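Local atomic coordinates of L-lysine 6-oxidase (Marinomonas mediterranea, PDB entry 3WEU), a protein that catalyses the oxidative deamination of the side-chain amine of L-lysine with a cysteine tryptophylquinone cofactor, releasing hydrogen peroxide with antibacterial activity. Residues 296-301 against 410-415; 14-19 against 624-629; 543-548 against 552-557; 481-486 against 495-500; 309-314 against 643-648. All blocks are in the same frame, centred on the assembly; numbering follows the deposited sequence.

Trp581, the tryptophylquinone half of the cofactor, is cross-linked to Cys516, and two contacts touch parts of the chain next to these residues. In contact 5, Val312 packs on Pro582, next in sequence to Trp581. In contact 2, Trp626 packs on helix 510-515, which leads directly to Cys516. These two contacts come within about 5 Å at their nearest atoms. Contact 1, a helix crossing, is about 8 Å from contact 5 by the same measure. Contact 4 occupies buried loops on the far side of the chain's centre from contact 5, with centres about 39 Å apart. Contact 3 stands alone on a projecting arm, its centre at least 61 Å from every other.

Contact 1 of 5, residues 296-301 against 410-415; sequences DRDILP and LFLLGQ
Both methyls of Leu412 lie over one face of the Asp298 carboxylate, with CD1 3.8 Å from Asp298 CG and CD2 3.8 Å from Asp298 OD2. The carboxylate lies at the edge of the Arg297 guanidinium, in its plane, and is gripped side-on: Arg297 NE reaches Asp298 OD1 at 3.0 Å from a position 36° out of the carboxylate plane, and Arg297 NH2 meets the syn lone pair of Asp298 OD2 at 3.1 Å. Asn294 N and Tyr429 OH also bond to this buried acid. Its charge is answered by these donors, which leaves the face toward the other helix to the leucine. The axes of segments 296-301 and 410-415, parts of helices 295-308 and 407-418, cross at -100° and approach to 9.4 Å, with no hydrogen bond between them. The next residue, Ile299, ends a wider pi-type turn (296-299), just before the kink at Pro301, whose N makes no bond to the turn before; it uses both of its branches. Its CD1 rests 3.6 Å from Leu412 O, on the backbone of the other helix. CG2, anti to the backbone N, is turned instead to Leu413 CD1, at 4.1 Å. Tyr343 of helix 336-344 packs against Leu413.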
# COMPACT_ATOMS: atom_id res chain seq x y z
N ASP A 296 -6.87 -20.96 51.25
CA ASP A 296 -6.70 -19.55 51.07
C ASP A 296 -5.45 -19.17 50.26
O ASP A 296 -5.50 -18.24 49.46
CB ASP A 296 -6.68 -18.75 52.39
CG ASP A 296 -8.05 -18.67 53.11
OD1 ASP A 296 -9.09 -18.78 52.51
OD2 ASP A 296 -8.06 -18.54 54.35
N ARG A 297 -4.33 -19.82 50.49
CA ARG A 297 -3.08 -19.47 49.84
C ARG A 297 -3.03 -20.01 48.41
O ARG A 297 -2.55 -19.35 47.52
CB ARG A 297 -1.89 -20.10 50.61
CG ARG A 297 -0.48 -19.81 50.11
CD ARG A 297 0.65 -20.57 50.91
NE ARG A 297 0.47 -21.98 50.68
CZ ARG A 297 0.98 -22.97 51.40
NH1 ARG A 297 1.76 -22.72 52.45
NH2 ARG A 297 0.70 -24.23 51.07
N ASP A 298 -3.50 -21.23 48.19
CA ASP A 298 -3.22 -21.94 46.95
C ASP A 298 -4.40 -21.97 45.98
O ASP A 298 -4.22 -22.05 44.75
CB ASP A 298 -2.80 -23.37 47.21
CG ASP A 298 -1.55 -23.50 48.11
OD1 ASP A 298 -0.63 -22.67 48.03
OD2 ASP A 298 -1.56 -24.50 48.92
N ILE A 299 -5.61 -21.97 46.49
CA ILE A 299 -6.75 -22.26 45.65
C ILE A 299 -7.59 -21.02 45.41
O ILE A 299 -7.92 -20.66 44.24
CB ILE A 299 -7.60 -23.32 46.28
CG1 ILE A 299 -6.75 -24.54 46.68
CG2 ILE A 299 -8.79 -23.70 45.40
CD1 ILE A 299 -6.00 -25.18 45.56
N LEU A 300 -7.93 -20.36 46.49
CA LEU A 300 -8.71 -19.15 46.42
C LEU A 300 -8.23 -18.11 45.42
O LEU A 300 -9.05 -17.53 44.78
CB LEU A 300 -8.90 -18.52 47.79
CG LEU A 300 -9.65 -17.20 47.93
CD1 LEU A 300 -11.11 -17.43 47.52
CD2 LEU A 300 -9.52 -16.72 49.40
N PRO A 301 -6.94 -17.88 45.28
CA PRO A 301 -6.53 -16.86 44.31
C PRO A 301 -6.91 -17.26 42.89
O PRO A 301 -7.30 -16.43 42.09
CB PRO A 301 -5.02 -16.84 44.47
CG PRO A 301 -4.82 -17.26 45.98
CD PRO A 301 -5.79 -18.39 46.07
N LEU A 410 -1.71 -26.50 39.11
CA LEU A 410 -2.64 -27.62 38.87
C LEU A 410 -2.42 -28.75 39.88
O LEU A 410 -3.39 -29.37 40.37
CB LEU A 410 -2.48 -28.09 37.45
CG LEU A 410 -3.39 -29.21 37.03
CD1 LEU A 410 -4.84 -28.73 36.88
CD2 LEU A 410 -2.95 -29.91 35.75
N PHE A 411 -1.16 -28.97 40.26
CA PHE A 411 -0.88 -29.93 41.32
C PHE A 411 -1.66 -29.58 42.62
O PHE A 411 -2.33 -30.39 43.24
CB PHE A 411 0.61 -29.97 41.64
CG PHE A 411 0.89 -30.72 42.88
CD1 PHE A 411 0.64 -32.07 42.92
CD2 PHE A 411 1.22 -30.06 44.03
CE1 PHE A 411 0.82 -32.80 44.08
CE2 PHE A 411 1.41 -30.77 45.20
CZ PHE A 411 1.19 -32.15 45.24
N LEU A 412 -1.58 -28.32 43.00
CA LEU A 412 -2.26 -27.87 44.17
C LEU A 412 -3.76 -27.95 44.07
O LEU A 412 -4.45 -28.36 45.01
CB LEU A 412 -1.77 -26.47 44.55
CG LEU A 412 -0.31 -26.28 44.93
CD1 LEU A 412 0.15 -24.83 44.97
CD2 LEU A 412 -0.05 -26.86 46.30
N LEU A 413 -4.30 -27.66 42.89
CA LEU A 413 -5.71 -27.85 42.66
C LEU A 413 -6.15 -29.31 42.81
O LEU A 413 -7.17 -29.60 43.41
CB LEU A 413 -6.15 -27.23 41.28
CG LEU A 413 -7.67 -27.09 41.12
CD1 LEU A 413 -8.25 -26.01 42.05
CD2 LEU A 413 -8.00 -26.74 39.67
N GLY A 414 -5.32 -30.24 42.35
CA GLY A 414 -5.57 -31.67 42.47
C GLY A 414 -5.51 -32.13 43.93
O GLY A 414 -6.25 -33.04 44.31
N GLN A 415 -4.63 -31.53 44.75
CA GLN A 415 -4.60 -31.83 46.16
C GLN A 415 -5.91 -31.38 46.82
O GLN A 415 -6.51 -32.10 47.63
CB GLN A 415 -3.39 -31.18 46.82
CG GLN A 415 -2.04 -31.72 46.39
CD GLN A 415 -1.96 -33.22 46.48
OE1 GLN A 415 -2.30 -33.95 45.51
NE2 GLN A 415 -1.50 -33.72 47.62

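Contact 2 of 5, residues 14-19 against 624-629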
# COMPACT_ATOMS: atom_id res chain seq x y z
N LEU A 14 5.81 1.87 30.65
CA LEU A 14 5.95 3.00 29.77
C LEU A 14 4.90 4.07 30.03
O LEU A 14 3.75 3.77 30.38
CB LEU A 14 5.73 2.53 28.31
CG LEU A 14 6.67 1.52 27.73
CD1 LEU A 14 6.22 1.23 26.31
CD2 LEU A 14 8.13 2.04 27.79
N GLY A 15 5.29 5.32 29.79
CA GLY A 15 4.38 6.44 29.89
C GLY A 15 4.89 7.63 29.09
O GLY A 15 6.08 7.99 29.15
N ASN A 16 3.97 8.32 28.45
CA ASN A 16 4.29 9.47 27.62
C ASN A 16 3.98 10.83 28.23
O ASN A 16 4.03 11.86 27.55
CB ASN A 16 3.72 9.29 26.21
CG ASN A 16 2.23 9.21 26.15
OD1 ASN A 16 1.57 8.96 27.14
ND2 ASN A 16 1.67 9.39 24.94
N ALA A 17 3.62 10.86 29.50
CA ALA A 17 3.37 12.15 30.16
C ALA A 17 4.73 12.83 30.41
O ALA A 17 5.79 12.33 29.98
CB ALA A 17 2.64 11.96 31.48
N ASN A 18 4.72 13.91 31.18
CA ASN A 18 6.00 14.60 31.46
C ASN A 18 6.93 13.67 32.23
O ASN A 18 6.49 12.83 33.07
CB ASN A 18 5.74 15.87 32.25
CG ASN A 18 7.02 16.63 32.58
OD1 ASN A 18 7.77 16.32 33.51
ND2 ASN A 18 7.28 17.64 31.78
N THR A 19 8.21 13.77 31.96
CA THR A 19 9.22 12.92 32.61
C THR A 19 9.19 12.90 34.15
O THR A 19 9.49 11.86 34.83
CB THR A 19 10.65 13.30 32.05
OG1 THR A 19 11.63 12.35 32.52
CG2 THR A 19 11.03 14.73 32.51
N GLU A 624 0.48 4.51 16.97
CA GLU A 624 0.42 5.97 17.20
C GLU A 624 -0.45 6.32 18.43
O GLU A 624 -0.08 7.21 19.23
CB GLU A 624 -0.15 6.66 15.98
CG GLU A 624 -0.09 8.18 16.18
CD GLU A 624 -0.37 8.99 14.93
OE1 GLU A 624 -0.77 8.45 13.89
OE2 GLU A 624 -0.20 10.21 15.02
N HIS A 625 -1.55 5.59 18.63
CA HIS A 625 -2.58 6.03 19.57
C HIS A 625 -2.93 5.15 20.79
O HIS A 625 -3.93 5.37 21.42
CB HIS A 625 -3.78 6.30 18.81
CG HIS A 625 -3.61 7.42 17.85
ND1 HIS A 625 -3.36 8.71 18.28
CD2 HIS A 625 -3.69 7.47 16.51
CE1 HIS A 625 -3.30 9.52 17.24
NE2 HIS A 625 -3.51 8.81 16.14
N TRP A 626 -2.06 4.21 21.11
CA TRP A 626 -2.14 3.33 22.30
C TRP A 626 -2.55 4.12 23.55
O TRP A 626 -3.33 3.65 24.39
CB TRP A 626 -0.86 2.52 22.47
CG TRP A 626 0.35 3.37 22.54
CD1 TRP A 626 1.02 3.91 21.48
CD2 TRP A 626 0.99 3.90 23.72
NE1 TRP A 626 2.04 4.72 21.91
CE2 TRP A 626 2.06 4.72 23.28
CE3 TRP A 626 0.76 3.78 25.10
CZ2 TRP A 626 2.88 5.42 24.17
CZ3 TRP A 626 1.60 4.42 25.97
CH2 TRP A 626 2.64 5.28 25.51
N SER A 627 -1.97 5.31 23.71
CA SER A 627 -2.13 6.05 24.92
C SER A 627 -3.48 6.65 25.08
O SER A 627 -3.78 7.20 26.16
CB SER A 627 -1.05 7.12 25.14
OG SER A 627 -1.14 8.17 24.21
N ALA A 628 -4.31 6.56 24.04
CA ALA A 628 -5.65 7.10 24.11
C ALA A 628 -6.61 6.16 24.84
O ALA A 628 -7.71 6.57 25.23
CB ALA A 628 -6.18 7.34 22.72
N LEU A 629 -6.20 4.92 25.02
CA LEU A 629 -7.13 3.87 25.56
C LEU A 629 -7.38 4.02 27.02
O LEU A 629 -6.65 4.69 27.75
CB LEU A 629 -6.65 2.46 25.25
CG LEU A 629 -6.56 2.20 23.74
CD1 LEU A 629 -5.70 1.01 23.36
CD2 LEU A 629 -7.92 2.01 23.13
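Asn16 and Ser627 meet through a single hydrogen bond, Asn16 ND2 donating to Ser627 OG at 3.1 Å with an N-H...O angle of 151°. The hydroxyl lies somewhat tilted from the amide plane. Beside this bond the Asn16 amide comes up to the six-membered end of the Trp626 indole, its CG 4.0 Å from Trp626 CH2, the amide and ring planes 36° apart. Trp626 and Ser627 share a short 3-10 segment that follows helix 619-625, and the bond links the loop after strand 4-13 to it. Within this segment, Ser627 CB sits 3.8 Å above one face of the indole, toward its rim, so that hydroxyl and ring together receive the asparagine. With chi1 at 63°, Asn16 CG stands between its backbone N and carbonyl carbon, which sends the amide out of the 14-19 loop toward both. In the next shell, Asn16 OD1 accepts from the backbone N of Ile56, just after the sulfinic acid residue Cys55. Trp626 is held by an edge-to-face contact with Trp509 and by Gln510 and Phe513 of helix 510-515, while Lys50 NZ bonds the carbonyls of Ser627 and Leu629. An asparagine suits this place because it offers a donor and an acceptor on one rigid amide: with ND2 committed to Ser627 and OD1 to Ile56, both polar atoms are bonded and rotation of the group is fixed.

Contact 3 of 5, residues 543-548 against 552-557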
# COMPACT_ATOMS: atom_id res chain seq x y z
N TYR A 543 -33.63 -14.66 -16.19
CA TYR A 543 -34.57 -13.55 -16.35
C TYR A 543 -35.78 -14.03 -17.12
O TYR A 543 -35.62 -14.71 -18.15
CB TYR A 543 -33.95 -12.42 -17.15
CG TYR A 543 -32.89 -11.61 -16.46
CD1 TYR A 543 -33.24 -10.48 -15.76
CD2 TYR A 543 -31.56 -11.93 -16.57
CE1 TYR A 543 -32.27 -9.70 -15.15
CE2 TYR A 543 -30.60 -11.16 -15.99
CZ TYR A 543 -30.97 -10.07 -15.27
OH TYR A 543 -30.04 -9.27 -14.68
N GLU A 544 -36.95 -13.60 -16.67
CA GLU A 544 -38.23 -13.84 -17.33
C GLU A 544 -39.02 -12.56 -17.28
O GLU A 544 -39.04 -11.87 -16.26
CB GLU A 544 -39.13 -14.81 -16.56
CG GLU A 544 -38.51 -16.07 -16.07
CD GLU A 544 -39.47 -16.76 -15.10
OE1 GLU A 544 -40.54 -17.17 -15.59
OE2 GLU A 544 -39.16 -16.74 -13.87
N TRP A 545 -39.72 -12.28 -18.33
CA TRP A 545 -40.55 -11.06 -18.38
C TRP A 545 -42.00 -11.42 -18.39
O TRP A 545 -42.37 -12.38 -19.06
CB TRP A 545 -40.15 -10.24 -19.60
CG TRP A 545 -38.84 -9.64 -19.38
CD1 TRP A 545 -38.61 -8.47 -18.72
CD2 TRP A 545 -37.61 -10.17 -19.70
NE1 TRP A 545 -37.27 -8.24 -18.61
CE2 TRP A 545 -36.63 -9.28 -19.21
CE3 TRP A 545 -37.21 -11.33 -20.38
CZ2 TRP A 545 -35.29 -9.51 -19.37
CZ3 TRP A 545 -35.88 -11.57 -20.51
CH2 TRP A 545 -34.93 -10.63 -20.06
N GLY A 546 -42.83 -10.70 -17.65
CA GLY A 546 -44.27 -10.96 -17.75
C GLY A 546 -45.08 -9.69 -17.68
O GLY A 546 -44.56 -8.60 -17.96
N ASN A 547 -46.32 -9.82 -17.25
CA ASN A 547 -47.31 -8.75 -17.31
C ASN A 547 -47.36 -8.26 -18.74
O ASN A 547 -47.46 -7.05 -18.99
CB ASN A 547 -47.00 -7.58 -16.38
CG ASN A 547 -47.32 -7.90 -14.95
OD1 ASN A 547 -47.96 -8.93 -14.63
ND2 ASN A 547 -46.84 -7.04 -14.05
N LEU A 548 -47.24 -9.17 -19.69
CA LEU A 548 -47.22 -8.79 -21.11
C LEU A 548 -48.60 -8.91 -21.69
O LEU A 548 -49.39 -9.60 -21.09
CB LEU A 548 -46.29 -9.71 -21.90
CG LEU A 548 -44.84 -9.52 -21.51
CD1 LEU A 548 -43.99 -10.69 -22.05
CD2 LEU A 548 -44.37 -8.16 -21.99
N VAL A 552 -48.44 -11.69 -26.49
CA VAL A 552 -47.01 -11.45 -26.54
C VAL A 552 -46.17 -12.36 -25.67
O VAL A 552 -46.40 -12.51 -24.49
CB VAL A 552 -46.77 -9.95 -26.14
CG1 VAL A 552 -45.30 -9.59 -26.22
CG2 VAL A 552 -47.54 -9.05 -27.10
N SER A 553 -45.06 -12.74 -26.22
CA SER A 553 -44.13 -13.57 -25.52
C SER A 553 -42.73 -13.08 -25.74
O SER A 553 -42.41 -12.69 -26.84
CB SER A 553 -44.21 -14.99 -26.12
OG SER A 553 -43.55 -15.82 -25.22
N VAL A 554 -41.89 -13.11 -24.71
CA VAL A 554 -40.50 -12.89 -24.89
C VAL A 554 -39.65 -13.96 -24.22
O VAL A 554 -39.95 -14.43 -23.12
CB VAL A 554 -40.04 -11.48 -24.49
CG1 VAL A 554 -41.14 -10.45 -24.70
CG2 VAL A 554 -39.46 -11.36 -23.13
N PRO A 555 -38.59 -14.35 -24.90
CA PRO A 555 -37.76 -15.43 -24.43
C PRO A 555 -37.08 -15.09 -23.11
O PRO A 555 -36.62 -13.95 -22.93
CB PRO A 555 -36.68 -15.55 -25.53
CG PRO A 555 -37.21 -14.84 -26.75
CD PRO A 555 -38.14 -13.79 -26.20
N ASP A 556 -36.98 -16.07 -22.22
CA ASP A 556 -36.17 -15.94 -21.03
C ASP A 556 -34.69 -15.80 -21.43
O ASP A 556 -34.29 -16.10 -22.54
CB ASP A 556 -36.28 -17.20 -20.17
CG ASP A 556 -37.66 -17.42 -19.61
OD1 ASP A 556 -38.61 -16.60 -19.77
OD2 ASP A 556 -37.79 -18.46 -18.94
N GLN A 557 -33.86 -15.33 -20.53
CA GLN A 557 -32.45 -15.25 -20.78
C GLN A 557 -31.81 -15.81 -19.51
O GLN A 557 -32.32 -15.62 -18.41
CB GLN A 557 -32.02 -13.77 -20.86
CG GLN A 557 -32.63 -12.97 -22.00
CD GLN A 557 -31.94 -13.24 -23.30
OE1 GLN A 557 -30.82 -13.71 -23.33
NE2 GLN A 557 -32.60 -12.93 -24.39
O HOH W 1 -39.41 -14.29 -20.52
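Trp545 CG lies anti to its carbonyl carbon (chi1 -72°), laying the indole along the partner chain, where Val554 CG2 meets it; Val554 CG1, beside the backbone N, turns to Leu548. This is the far part of a long antiparallel beta hairpin, the arm of the protein, beyond the regular pairing of strands 530-543 and 557-571. Regular pairing ends at Tyr543 and Gln557, a hydrogen-bonded pair in which Tyr543 N reaches Gln557 O at 2.8 Å and Gln557 N returns to Tyr543 O at 3.0 Å. Farther out, apolar side chains take over. Val554 divides its methyls, CG2 touching Trp545 CE3 at 3.6 Å and CG1 touching Leu548 CD1 at 3.9 Å, a task suited to a beta-branched residue. The edge of the indole meets Gln557 CG in plane, 3.8 Å from Trp545 CH2. A broad tryptophan can thus span several residues of the opposite chain and still touch Thr596 of the second subunit, which also packs against Gln557. Glu544 and Asp556 run side by side, pointing the same way, a pairing of like charges that the weak bond from His542 to Asp556 OD2 may ease. Between the separating backbones one water accepts from Trp545 N and donates to Val554 O and, at 2.6 Å, to Asp556 OD1.

Contact 4 of 5, residues 481-486 against 495-500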
# COMPACT_ATOMS: atom_id res chain seq x y z
N ASN A 481 33.07 -4.51 25.38
CA ASN A 481 32.56 -5.37 24.30
C ASN A 481 31.17 -5.10 23.80
O ASN A 481 30.76 -5.52 22.72
CB ASN A 481 32.62 -6.78 24.86
CG ASN A 481 34.04 -7.17 25.23
OD1 ASN A 481 34.41 -7.34 26.39
ND2 ASN A 481 34.83 -7.29 24.23
N GLY A 482 30.40 -4.37 24.58
CA GLY A 482 28.99 -4.20 24.26
C GLY A 482 28.29 -5.54 24.45
O GLY A 482 28.83 -6.50 25.07
N LEU A 483 27.05 -5.57 23.96
CA LEU A 483 26.19 -6.70 24.17
C LEU A 483 26.31 -7.68 23.04
O LEU A 483 26.76 -7.31 21.97
CB LEU A 483 24.72 -6.23 24.28
CG LEU A 483 24.46 -5.39 25.53
CD1 LEU A 483 23.05 -4.79 25.44
CD2 LEU A 483 24.62 -6.16 26.85
N THR A 484 25.86 -8.92 23.26
CA THR A 484 26.12 -9.99 22.23
C THR A 484 24.83 -10.23 21.45
O THR A 484 23.88 -10.78 21.99
CB THR A 484 26.59 -11.24 22.91
OG1 THR A 484 27.45 -10.94 24.02
CG2 THR A 484 27.24 -12.25 21.88
N PRO A 485 24.74 -9.76 20.21
CA PRO A 485 23.40 -9.77 19.56
C PRO A 485 22.79 -11.17 19.31
O PRO A 485 21.57 -11.40 19.49
CB PRO A 485 23.64 -9.01 18.24
CG PRO A 485 25.14 -9.06 18.03
CD PRO A 485 25.70 -8.95 19.42
N GLU A 486 23.63 -12.14 19.01
CA GLU A 486 23.12 -13.44 18.59
C GLU A 486 23.06 -14.43 19.73
O GLU A 486 22.57 -15.52 19.55
CB GLU A 486 23.94 -13.98 17.38
CG GLU A 486 25.40 -14.13 17.56
CD GLU A 486 26.11 -12.78 17.34
OE1 GLU A 486 26.39 -12.32 16.14
OE2 GLU A 486 26.36 -12.19 18.39
N GLY A 495 23.73 -17.27 31.79
CA GLY A 495 23.10 -16.06 32.32
C GLY A 495 22.54 -15.18 31.27
O GLY A 495 22.72 -15.41 30.09
N CYS A 496 21.90 -14.09 31.72
CA CYS A 496 21.29 -13.16 30.80
C CYS A 496 22.10 -11.91 30.66
O CYS A 496 22.69 -11.45 31.61
CB CYS A 496 19.89 -12.76 31.31
SG CYS A 496 18.83 -14.21 31.48
N GLU A 497 21.95 -11.28 29.52
CA GLU A 497 22.49 -9.98 29.29
C GLU A 497 21.32 -9.03 29.32
O GLU A 497 20.21 -9.47 29.07
CB GLU A 497 23.03 -9.89 27.89
CG GLU A 497 24.31 -10.66 27.74
CD GLU A 497 25.04 -10.45 26.42
OE1 GLU A 497 24.51 -9.81 25.49
OE2 GLU A 497 26.18 -10.95 26.34
N PRO A 498 21.58 -7.75 29.46
CA PRO A 498 20.61 -6.69 29.23
C PRO A 498 19.91 -6.83 27.86
O PRO A 498 20.54 -7.07 26.81
CB PRO A 498 21.41 -5.42 29.33
CG PRO A 498 22.53 -5.74 30.22
CD PRO A 498 22.80 -7.23 30.10
N GLY A 499 18.58 -6.71 27.87
CA GLY A 499 17.79 -6.90 26.70
C GLY A 499 17.29 -8.33 26.52
O GLY A 499 16.35 -8.54 25.72
N ASP A 500 17.76 -9.27 27.31
CA ASP A 500 17.41 -10.65 27.05
C ASP A 500 15.96 -11.02 27.39
O ASP A 500 15.35 -11.86 26.71
CB ASP A 500 18.40 -11.61 27.69
CG ASP A 500 19.69 -11.76 26.87
OD1 ASP A 500 19.78 -11.20 25.77
OD2 ASP A 500 20.58 -12.41 27.43
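Thr484 is clasped by the carboxylate of Glu497, the first residue of a type II beta turn, 497-500. Both carboxylate oxygens use their syn lone pairs: OE1 accepts from Thr484 N at 2.8 Å, nearly straight at 170°, and OE2 from Thr484 OG1 at 2.6 Å. The extended glutamate chain is long enough to reach across, and the threonine hydroxyl adds a second donor beside the backbone N-H, spaced for the two oxygens. Lys92 NZ also forms a salt bridge to Glu497 OE1 and bonds Thr484 O, probably helping to keep this buried acid ionised. Leu483 slides past Glu497, and Leu483 CD2 lies 3.9 Å from Pro498 CD. Both Leu483 and Pro498 pack on Ala90 of strand 80-91. Gly499 takes the positive phi needed at the third position of the turn, and its neighbour closes the turn, Asp500 N bonding Glu497 O at 3.0 Å. Asp500 OD1 has salt bridges to Lys92 and Lys503, while Asp500 OD2 receives Glu497 N at 2.7 Å from above the carboxylate plane.

Contact 5 of 5, residues 309-314 against 643-648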
# COMPACT_ATOMS: atom_id res chain seq x y z
N TYR A 309 -12.34 -11.89 35.28
CA TYR A 309 -12.19 -11.79 33.82
C TYR A 309 -13.43 -11.19 33.14
O TYR A 309 -13.34 -10.56 32.07
CB TYR A 309 -11.83 -13.15 33.19
CG TYR A 309 -10.37 -13.49 33.21
CD1 TYR A 309 -9.55 -13.16 34.28
CD2 TYR A 309 -9.76 -14.13 32.13
CE1 TYR A 309 -8.24 -13.49 34.28
CE2 TYR A 309 -8.43 -14.48 32.14
CZ TYR A 309 -7.68 -14.16 33.22
OH TYR A 309 -6.34 -14.50 33.22
N GLN A 310 -14.59 -11.38 33.76
CA GLN A 310 -15.84 -10.82 33.20
C GLN A 310 -15.85 -9.31 32.94
O GLN A 310 -16.70 -8.84 32.15
CB GLN A 310 -17.00 -11.19 34.15
CG GLN A 310 -16.87 -10.51 35.53
CD GLN A 310 -18.05 -10.85 36.43
OE1 GLN A 310 -19.16 -10.37 36.23
NE2 GLN A 310 -17.80 -11.64 37.47
N TRP A 311 -14.95 -8.56 33.59
CA TRP A 311 -14.94 -7.11 33.41
C TRP A 311 -14.23 -6.69 32.12
O TRP A 311 -14.28 -5.52 31.76
CB TRP A 311 -14.28 -6.44 34.57
CG TRP A 311 -15.02 -6.71 35.88
CD1 TRP A 311 -14.58 -7.48 36.92
CD2 TRP A 311 -16.26 -6.15 36.27
NE1 TRP A 311 -15.54 -7.48 37.92
CE2 TRP A 311 -16.56 -6.65 37.57
CE3 TRP A 311 -17.16 -5.27 35.67
CZ2 TRP A 311 -17.72 -6.26 38.28
CZ3 TRP A 311 -18.30 -4.91 36.37
CH2 TRP A 311 -18.56 -5.41 37.68
N VAL A 312 -13.57 -7.64 31.48
CA VAL A 312 -12.73 -7.38 30.34
C VAL A 312 -12.92 -8.36 29.20
O VAL A 312 -12.27 -8.21 28.17
CB VAL A 312 -11.25 -7.27 30.75
CG1 VAL A 312 -10.94 -6.02 31.55
CG2 VAL A 312 -10.83 -8.47 31.55
N SER A 313 -13.80 -9.36 29.37
CA SER A 313 -14.01 -10.41 28.37
C SER A 313 -15.35 -11.07 28.68
O SER A 313 -15.84 -10.98 29.83
CB SER A 313 -12.86 -11.42 28.44
OG SER A 313 -12.80 -12.03 29.71
N ASN A 314 -15.86 -11.85 27.72
CA ASN A 314 -17.05 -12.65 27.91
C ASN A 314 -16.65 -14.11 28.03
O ASN A 314 -16.49 -14.80 27.04
CB ASN A 314 -18.05 -12.42 26.79
CG ASN A 314 -18.65 -11.05 26.88
OD1 ASN A 314 -19.06 -10.62 27.94
ND2 ASN A 314 -18.67 -10.33 25.77
N PRO A 643 -17.42 -5.14 43.38
CA PRO A 643 -16.67 -4.41 42.38
C PRO A 643 -17.55 -3.89 41.29
O PRO A 643 -18.60 -4.45 41.00
CB PRO A 643 -15.74 -5.48 41.80
CG PRO A 643 -16.45 -6.76 42.05
CD PRO A 643 -17.03 -6.57 43.40
N PHE A 644 -17.11 -2.79 40.65
CA PHE A 644 -17.81 -2.30 39.48
C PHE A 644 -16.76 -1.69 38.57
O PHE A 644 -16.33 -0.54 38.79
CB PHE A 644 -18.89 -1.25 39.91
CG PHE A 644 -19.59 -0.59 38.73
CD1 PHE A 644 -20.08 -1.33 37.68
CD2 PHE A 644 -19.82 0.79 38.73
CE1 PHE A 644 -20.76 -0.70 36.59
CE2 PHE A 644 -20.49 1.41 37.65
CZ PHE A 644 -20.94 0.68 36.62
N PHE A 645 -16.26 -2.47 37.59
CA PHE A 645 -15.17 -2.00 36.77
C PHE A 645 -15.69 -1.40 35.48
O PHE A 645 -16.50 -2.01 34.74
CB PHE A 645 -14.27 -3.17 36.36
CG PHE A 645 -13.33 -3.65 37.40
CD1 PHE A 645 -13.71 -4.53 38.39
CD2 PHE A 645 -12.03 -3.20 37.40
CE1 PHE A 645 -12.79 -4.97 39.35
CE2 PHE A 645 -11.11 -3.65 38.33
CZ PHE A 645 -11.48 -4.56 39.27
N THR A 646 -15.24 -0.22 35.16
CA THR A 646 -15.52 0.39 33.92
C THR A 646 -14.28 1.04 33.34
O THR A 646 -13.24 1.25 34.01
CB THR A 646 -16.57 1.57 34.02
OG1 THR A 646 -15.97 2.69 34.65
CG2 THR A 646 -17.79 1.21 34.84
N GLU A 647 -14.41 1.43 32.06
CA GLU A 647 -13.43 2.33 31.45
C GLU A 647 -13.36 3.61 32.27
O GLU A 647 -14.39 4.13 32.75
CB GLU A 647 -13.91 2.79 30.04
CG GLU A 647 -13.70 1.73 28.98
CD GLU A 647 -13.91 2.22 27.58
OE1 GLU A 647 -14.74 3.11 27.40
OE2 GLU A 647 -13.20 1.71 26.70
N THR A 648 -12.16 4.14 32.39
CA THR A 648 -11.92 5.50 32.92
C THR A 648 -10.80 6.10 32.02
O THR A 648 -9.93 5.34 31.50
CB THR A 648 -11.42 5.45 34.41
OG1 THR A 648 -10.19 4.72 34.53
CG2 THR A 648 -12.48 4.79 35.35
O HOH W 2 -15.34 -2.99 32.35
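Trp311 spreads its indole over the backbone and side chain of Phe645, the two side chains crossing at about a right angle. Their rings meet obliquely: the five-membered ring of Trp311 and the Phe645 ring have centroids 4.5 Å apart and planes inclined at 43°. Phe645 CD1 lies over one indole face, 3.4 Å from Trp311 CD1, while Gln310 CG covers the opposite face. Further along, Trp311 CZ3 is 3.4 Å from Phe645 N and Trp311 CZ2 4.0 Å from Pro643 CG. A tryptophan suits the place because its length covers three consecutive residues: the phenylalanine ring and the proline ring give it apolar surfaces, and its six-membered ring lies over the backbone between them. One water joins the backbones, donating to Trp311 O and to Phe645 O, each at 2.8 Å. The loop that follows helix 295-308 is thereby laid against the start of strand 645-648, which pairs antiparallel with strand 631-634. Ile632 and Asp634 of that partner touch Phe645, and Leu590 of strand 588-590 packs on both Trp311 and Phe644.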